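Local coordinates for protein L-iditol 2-dehydrogenase (Clostridium scindens, PDB 4OH1) that probably oxidises polyols such as L-iditol with NAD+, as a zinc-containing member of the medium-chain alcohol dehydrogenase family, at residues Arg3-Thr8 / Val21-Ala26; Pro69-His74 / Arg126-Ser131. All blocks are in the same frame, centred on the assembly; numbering follows the deposited sequence.

Contact 1: residues Arg3-Thr8 / Val21-Ala26; sequences RQLFVT and VDMMEA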
loop_
_atom_site.group_PDB
_atom_site.type_symbol
_atom_site.label_atom_id
_atom_site.label_comp_id
_atom_site.label_asym_id
_atom_site.label_seq_id
_atom_site.Cartn_x
_atom_site.Cartn_y
_atom_site.Cartn_z
ATOM N N ARG A 3 9.193 -45.399 -11.526
ATOM C CA ARG A 3 7.984 -45.056 -12.295
ATOM C C ARG A 3 7.822 -43.522 -12.487
ATOM O O ARG A 3 7.933 -42.767 -11.548
ATOM C CB ARG A 3 6.753 -45.616 -11.586
ATOM C CG ARG A 3 6.855 -47.120 -11.334
ATOM C CD ARG A 3 5.597 -47.688 -10.744
ATOM N NE ARG A 3 5.368 -47.138 -9.417
ATOM C CZ ARG A 3 4.219 -47.214 -8.748
ATOM N NH1 ARG A 3 3.151 -47.788 -9.282
ATOM N NH2 ARG A 3 4.139 -46.657 -7.544
ATOM N N GLN A 4 7.589 -43.077 -13.709
ATOM C CA GLN A 4 7.292 -41.682 -13.973
ATOM C C GLN A 4 6.298 -41.583 -15.120
ATOM O O GLN A 4 6.383 -42.369 -16.036
ATOM C CB GLN A 4 8.562 -40.938 -14.311
ATOM C CG GLN A 4 8.360 -39.458 -14.677
ATOM C CD GLN A 4 9.676 -38.692 -14.742
ATOM O OE1 GLN A 4 10.727 -39.284 -14.619
ATOM N NE2 GLN A 4 9.610 -37.361 -14.893
ATOM N N LEU A 5 5.389 -40.589 -15.065
ATOM C CA LEU A 5 4.430 -40.298 -16.122
ATOM C C LEU A 5 4.937 -39.196 -17.011
ATOM O O LEU A 5 5.517 -38.257 -16.527
ATOM C CB LEU A 5 3.135 -39.800 -15.518
ATOM C CG LEU A 5 2.591 -40.705 -14.433
ATOM C CD1 LEU A 5 1.252 -40.187 -13.923
ATOM C CD2 LEU A 5 2.473 -42.098 -14.933
ATOM N N PHE A 6 4.646 -39.306 -18.300
ATOM C CA PHE A 6 5.052 -38.344 -19.291
ATOM C C PHE A 6 3.849 -38.035 -20.154
ATOM O O PHE A 6 2.942 -38.873 -20.350
ATOM C CB PHE A 6 6.144 -38.947 -20.182
ATOM C CG PHE A 6 7.443 -39.181 -19.476
ATOM C CD1 PHE A 6 7.638 -40.334 -18.706
ATOM C CD2 PHE A 6 8.475 -38.258 -19.570
ATOM C CE1 PHE A 6 8.836 -40.552 -18.033
ATOM C CE2 PHE A 6 9.693 -38.471 -18.895
ATOM C CZ PHE A 6 9.865 -39.618 -18.121
ATOM N N VAL A 7 3.835 -36.825 -20.676
ATOM C CA VAL A 7 2.853 -36.429 -21.658
ATOM C C VAL A 7 3.407 -36.996 -22.941
ATOM O O VAL A 7 4.501 -36.596 -23.338
ATOM C CB VAL A 7 2.767 -34.898 -21.776
ATOM C CG1 VAL A 7 1.840 -34.490 -22.921
ATOM C CG2 VAL A 7 2.257 -34.314 -20.485
ATOM N N THR A 8 2.679 -37.942 -23.554
ATOM C CA THR A 8 3.096 -38.616 -24.797
ATOM C C THR A 8 2.480 -38.039 -26.091
ATOM O O THR A 8 3.089 -38.127 -27.143
ATOM C CB THR A 8 2.860 -40.151 -24.711
ATOM O OG1 THR A 8 1.543 -40.427 -24.219
ATOM C CG2 THR A 8 3.885 -40.795 -23.755
ATOM N N VAL A 21 -1.293 -39.578 -21.581
ATOM C CA VAL A 21 -0.332 -39.648 -20.479
ATOM C C VAL A 21 0.029 -41.089 -20.260
ATOM O O VAL A 21 -0.859 -41.941 -20.108
ATOM C CB VAL A 21 -0.918 -39.091 -19.187
ATOM C CG1 VAL A 21 0.006 -39.370 -18.044
ATOM C CG2 VAL A 21 -1.094 -37.564 -19.309
ATOM N N ASP A 22 1.319 -41.364 -20.207
ATOM C CA ASP A 22 1.709 -42.754 -20.082
ATOM C C ASP A 22 2.852 -42.919 -19.151
ATOM O O ASP A 22 3.707 -42.074 -19.085
ATOM C CB ASP A 22 2.097 -43.313 -21.433
ATOM C CG ASP A 22 0.951 -43.364 -22.381
ATOM O OD1 ASP A 22 0.027 -44.135 -22.091
ATOM O OD2 ASP A 22 1.056 -42.739 -23.464
HETATM N N MSE A 23 2.861 -44.027 -18.441
HETATM C CA MSE A 23 3.983 -44.315 -17.567
HETATM C C MSE A 23 5.143 -44.885 -18.359
HETATM O O MSE A 23 4.937 -45.755 -19.192
HETATM C CB MSE A 23 3.588 -45.326 -16.519
HETATM C CG MSE A 23 4.673 -45.528 -15.517
HETATM SE SE MSE A 23 4.125 -46.944 -14.294
HETATM C CE MSE A 23 2.913 -46.004 -13.082
HETATM N N MSE A 24 6.350 -44.413 -18.096
HETATM C CA MSE A 24 7.581 -44.974 -18.698
HETATM C C MSE A 24 8.549 -45.274 -17.588
HETATM O O MSE A 24 8.303 -44.922 -16.422
HETATM C CB MSE A 24 8.221 -44.019 -19.718
HETATM C CG MSE A 24 7.280 -43.596 -20.796
HETATM SE SE MSE A 24 7.806 -42.141 -22.061
HETATM C CE MSE A 24 8.866 -43.167 -23.376
ATOM N N GLU A 25 9.638 -45.964 -17.906
ATOM C CA GLU A 25 10.686 -46.116 -16.909
ATOM C C GLU A 25 11.666 -44.950 -17.030
ATOM O O GLU A 25 11.902 -44.414 -18.105
ATOM C CB GLU A 25 11.398 -47.476 -16.930
ATOM C CG GLU A 25 12.185 -47.674 -15.571
ATOM C CD GLU A 25 11.650 -48.799 -14.647
ATOM O OE1 GLU A 25 12.148 -49.947 -14.840
ATOM O OE2 GLU A 25 10.790 -48.530 -13.733
ATOM N N ALA A 26 12.154 -44.508 -15.886
ATOM C CA ALA A 26 13.082 -43.430 -15.828
ATOM C C ALA A 26 14.142 -43.791 -14.822
ATOM O O ALA A 26 13.871 -44.437 -13.816
ATOM C CB ALA A 26 12.371 -42.172 -15.397
#
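L5 and M23 face each other at a non-hydrogen-bonded pair of an antiparallel beta hairpin, with their CA atoms 4.3 Å apart, and illustrate how one hairpin can serve two environments. Packing is close where L5 meets V21 and M23. The L5 methyl CD2 rests on CB of M23 at 3.8 Å, while its CB meets CG1 of V21; F334 covers both L5 and V21. The selenium of M23 (selenomethionine) continues this apolar surface along the aliphatic part of R3, 3.9 Å from its CD, and the guanidinium beyond salt-bridges E132.

Looser, on the solvent side, are M24 and E25, exposed, and F6, D22 and T8, partly so. CG of M24, also selenomethionine, lies anti to its carbonyl carbon (chi1 -55°) and the chain runs on extended to SE, which approaches the F6 ring obliquely, 4.3 Å from its centroid, a Met-aromatic contact. T8 OG1 donates a very short hydrogen bond to D22 OD2 and also bonds T20 OG1. M24 N binds Q4 O at 2.9 Å; F6 N donates to D22 O and D22 N to F6 O, each at 3.0 Å; Q4 N to M24 O is weak. Backbone pairing thus sets the register, with L5 and V21 buried under helix 330-338 and both faces mixing apolar and polar groups.

Contact 2: residues Pro69-His74 / Arg126-Ser131; sequences PMSFGH and RMNGFS. With ZN (zinc ion), chain B.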
loop_
_atom_site.group_PDB
_atom_site.type_symbol
_atom_site.label_atom_id
_atom_site.label_comp_id
_atom_site.label_asym_id
_atom_site.label_seq_id
_atom_site.Cartn_x
_atom_site.Cartn_y
_atom_site.Cartn_z
ATOM N N PRO A 69 8.376 -37.189 -25.622
ATOM C CA PRO A 69 7.638 -37.316 -24.351
ATOM C C PRO A 69 8.146 -36.345 -23.281
ATOM O O PRO A 69 9.345 -36.134 -23.152
ATOM C CB PRO A 69 7.864 -38.776 -23.937
ATOM C CG PRO A 69 9.136 -39.181 -24.603
ATOM C CD PRO A 69 9.354 -38.276 -25.798
HETATM N N MSE A 70 7.228 -35.750 -22.529
HETATM C CA MSE A 70 7.586 -34.648 -21.656
HETATM C C MSE A 70 7.217 -34.934 -20.211
HETATM O O MSE A 70 6.089 -35.349 -19.915
HETATM C CB MSE A 70 6.846 -33.443 -22.156
HETATM C CG MSE A 70 7.290 -32.169 -21.578
HETATM SE SE MSE A 70 6.075 -30.790 -22.226
HETATM C CE MSE A 70 4.406 -31.164 -21.239
ATOM N N SER A 71 8.163 -34.735 -19.311
ATOM C CA SER A 71 7.875 -34.871 -17.880
ATOM C C SER A 71 6.906 -33.788 -17.473
ATOM O O SER A 71 6.876 -32.735 -18.074
ATOM C CB SER A 71 9.150 -34.775 -17.047
ATOM O OG SER A 71 9.702 -33.473 -17.170
ATOM N N PHE A 72 6.094 -34.035 -16.461
ATOM C CA PHE A 72 5.219 -32.993 -15.973
ATOM C C PHE A 72 4.874 -33.203 -14.511
ATOM O O PHE A 72 5.250 -34.218 -13.909
ATOM C CB PHE A 72 3.958 -32.848 -16.864
ATOM C CG PHE A 72 3.007 -34.019 -16.781
ATOM C CD1 PHE A 72 3.420 -35.294 -17.124
ATOM C CD2 PHE A 72 1.693 -33.830 -16.397
ATOM C CE1 PHE A 72 2.562 -36.355 -17.030
ATOM C CE2 PHE A 72 0.817 -34.900 -16.313
ATOM C CZ PHE A 72 1.253 -36.171 -16.604
ATOM N N GLY A 73 4.142 -32.244 -13.962
ATOM C CA GLY A 73 3.638 -32.322 -12.585
ATOM C C GLY A 73 4.389 -31.281 -11.822
ATOM O O GLY A 73 5.596 -31.242 -11.874
ATOM N N HIS A 74 3.676 -30.390 -11.150
ATOM C CA HIS A 74 4.331 -29.353 -10.357
ATOM C C HIS A 74 3.650 -29.086 -8.988
ATOM O O HIS A 74 3.901 -28.064 -8.344
ATOM C CB HIS A 74 4.399 -28.086 -11.200
ATOM C CG HIS A 74 3.060 -27.524 -11.473
ATOM N ND1 HIS A 74 2.225 -28.051 -12.427
ATOM C CD2 HIS A 74 2.356 -26.557 -10.848
ATOM C CE1 HIS A 74 1.072 -27.418 -12.402
ATOM N NE2 HIS A 74 1.132 -26.499 -11.459
ATOM N N ARG A 126 11.193 -27.110 -13.107
ATOM C CA ARG A 126 11.452 -28.522 -12.851
ATOM C C ARG A 126 10.083 -29.185 -12.720
ATOM O O ARG A 126 9.402 -29.026 -11.700
ATOM C CB ARG A 126 12.270 -28.740 -11.577
ATOM C CG ARG A 126 13.541 -27.884 -11.447
ATOM C CD ARG A 126 14.734 -28.357 -12.311
ATOM N NE ARG A 126 15.145 -29.755 -12.056
ATOM C CZ ARG A 126 16.106 -30.203 -11.212
ATOM N NH1 ARG A 126 16.854 -29.418 -10.431
ATOM N NH2 ARG A 126 16.325 -31.508 -11.140
HETATM N N MSE A 127 9.677 -29.885 -13.782
HETATM C CA MSE A 127 8.352 -30.440 -13.887
HETATM C C MSE A 127 8.496 -31.961 -13.848
HETATM O O MSE A 127 8.442 -32.590 -14.871
HETATM C CB MSE A 127 7.665 -30.028 -15.208
HETATM C CG MSE A 127 7.694 -28.563 -15.604
HETATM SE SE MSE A 127 6.991 -27.400 -14.210
HETATM C CE MSE A 127 6.236 -25.852 -15.225
ATOM N N ASN A 128 8.700 -32.509 -12.665
ATOM C CA ASN A 128 8.731 -33.942 -12.458
ATOM C C ASN A 128 7.897 -34.373 -11.331
ATOM O O ASN A 128 8.186 -35.353 -10.699
ATOM C CB ASN A 128 10.115 -34.354 -12.151
ATOM C CG ASN A 128 10.999 -34.053 -13.260
ATOM O OD1 ASN A 128 10.911 -34.651 -14.324
ATOM N ND2 ASN A 128 11.811 -33.059 -13.076
ATOM N N GLY A 129 6.818 -33.648 -11.099
ATOM C CA GLY A 129 5.909 -33.973 -10.041
ATOM C C GLY A 129 5.378 -35.366 -10.087
ATOM O O GLY A 129 5.231 -35.984 -9.052
ATOM N N PHE A 130 5.106 -35.860 -11.291
ATOM C CA PHE A 130 4.514 -37.170 -11.476
ATOM C C PHE A 130 5.584 -38.280 -11.674
ATOM O O PHE A 130 5.564 -39.094 -12.614
ATOM C CB PHE A 130 3.534 -37.093 -12.637
ATOM C CG PHE A 130 2.313 -36.272 -12.325
ATOM C CD1 PHE A 130 1.464 -36.630 -11.283
ATOM C CD2 PHE A 130 1.993 -35.159 -13.088
ATOM C CE1 PHE A 130 0.342 -35.879 -10.999
ATOM C CE2 PHE A 130 0.868 -34.411 -12.797
ATOM C CZ PHE A 130 0.044 -34.787 -11.742
ATOM N N SER A 131 6.477 -38.306 -10.702
ATOM C CA SER A 131 7.625 -39.136 -10.658
ATOM C C SER A 131 7.754 -39.659 -9.227
ATOM O O SER A 131 7.452 -38.976 -8.294
ATOM C CB SER A 131 8.800 -38.250 -11.027
ATOM O OG SER A 131 9.905 -39.026 -11.199
HETATM ZN ZN ZN B . -0.625 -25.628 -10.015
HETATM O O HOH W 1 7.901 -30.411 -10.202
HETATM O O HOH W 2 -2.401 -24.032 -9.886
HETATM O O HOH W 3 0.158 -23.655 -11.109
#
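This is a loop-to-loop contact near the catalytic-domain zinc, in the GroES-like part of the enzyme: residues 69-74 run from a short edge strand to a metal ligand, and residues 126-131 turn across them. Its core is a meeting of backbones. G73 and G129 approach to 3.8 Å between CA atoms, a closeness suited to two residues without side chains. F130 N donates an almost straight bond of 3.1 Å to F72 O, lying in the carbonyl plane, whereas G129 N reaches G73 O at 2.8 Å from above that plane. A water also donates to G73 O and R126 O, adding a water bridge to the direct bonds.

Side chains close both flanks. S71 OG, placed between its backbone N and carbonyl carbon (chi1 65°), donates to M127 O at 2.8 Å. On the other flank, CD2 of F130 sits over one face of the F72 ring, offset toward the rim, with the two planes inclined at 49°; the same atom lies 3.3 Å from G73 CA. H74 rests its CB against the selenium of M127 and binds zinc through NE2 at 2.4 Å, in a site shared with E75, E157, the oxidised C46 (a cysteinesulfonic acid) and two waters. Around the contact, helix 48-54 flanks F72 and H74, strand 2-9 lies against S71 and F72, and strand 133-137 borders R126 and N128.

Strand 2-9 is the element the two contacts share: it pairs with 20-26 in contact 1 and, along its other edge, receives both segments of contact 2. V7 N probably bonds to M70 O at 2.8 Å and L5 N to F130 O at 2.9 Å, and the Q4 side chain packs on S71. Contact 1 lies farther from the chain's centre, about 22 Å against 15 Å, and includes exposed residues; none of the touching residues of contact 2 is exposed, and it reaches the zinc. Their chemistry follows suit. The hairpin relies on repeated strand pairing, with mixed side chains on both faces and a partly solvent-exposed side, the loops on glycine-allowed closeness, a few individual bonds and a water bridge.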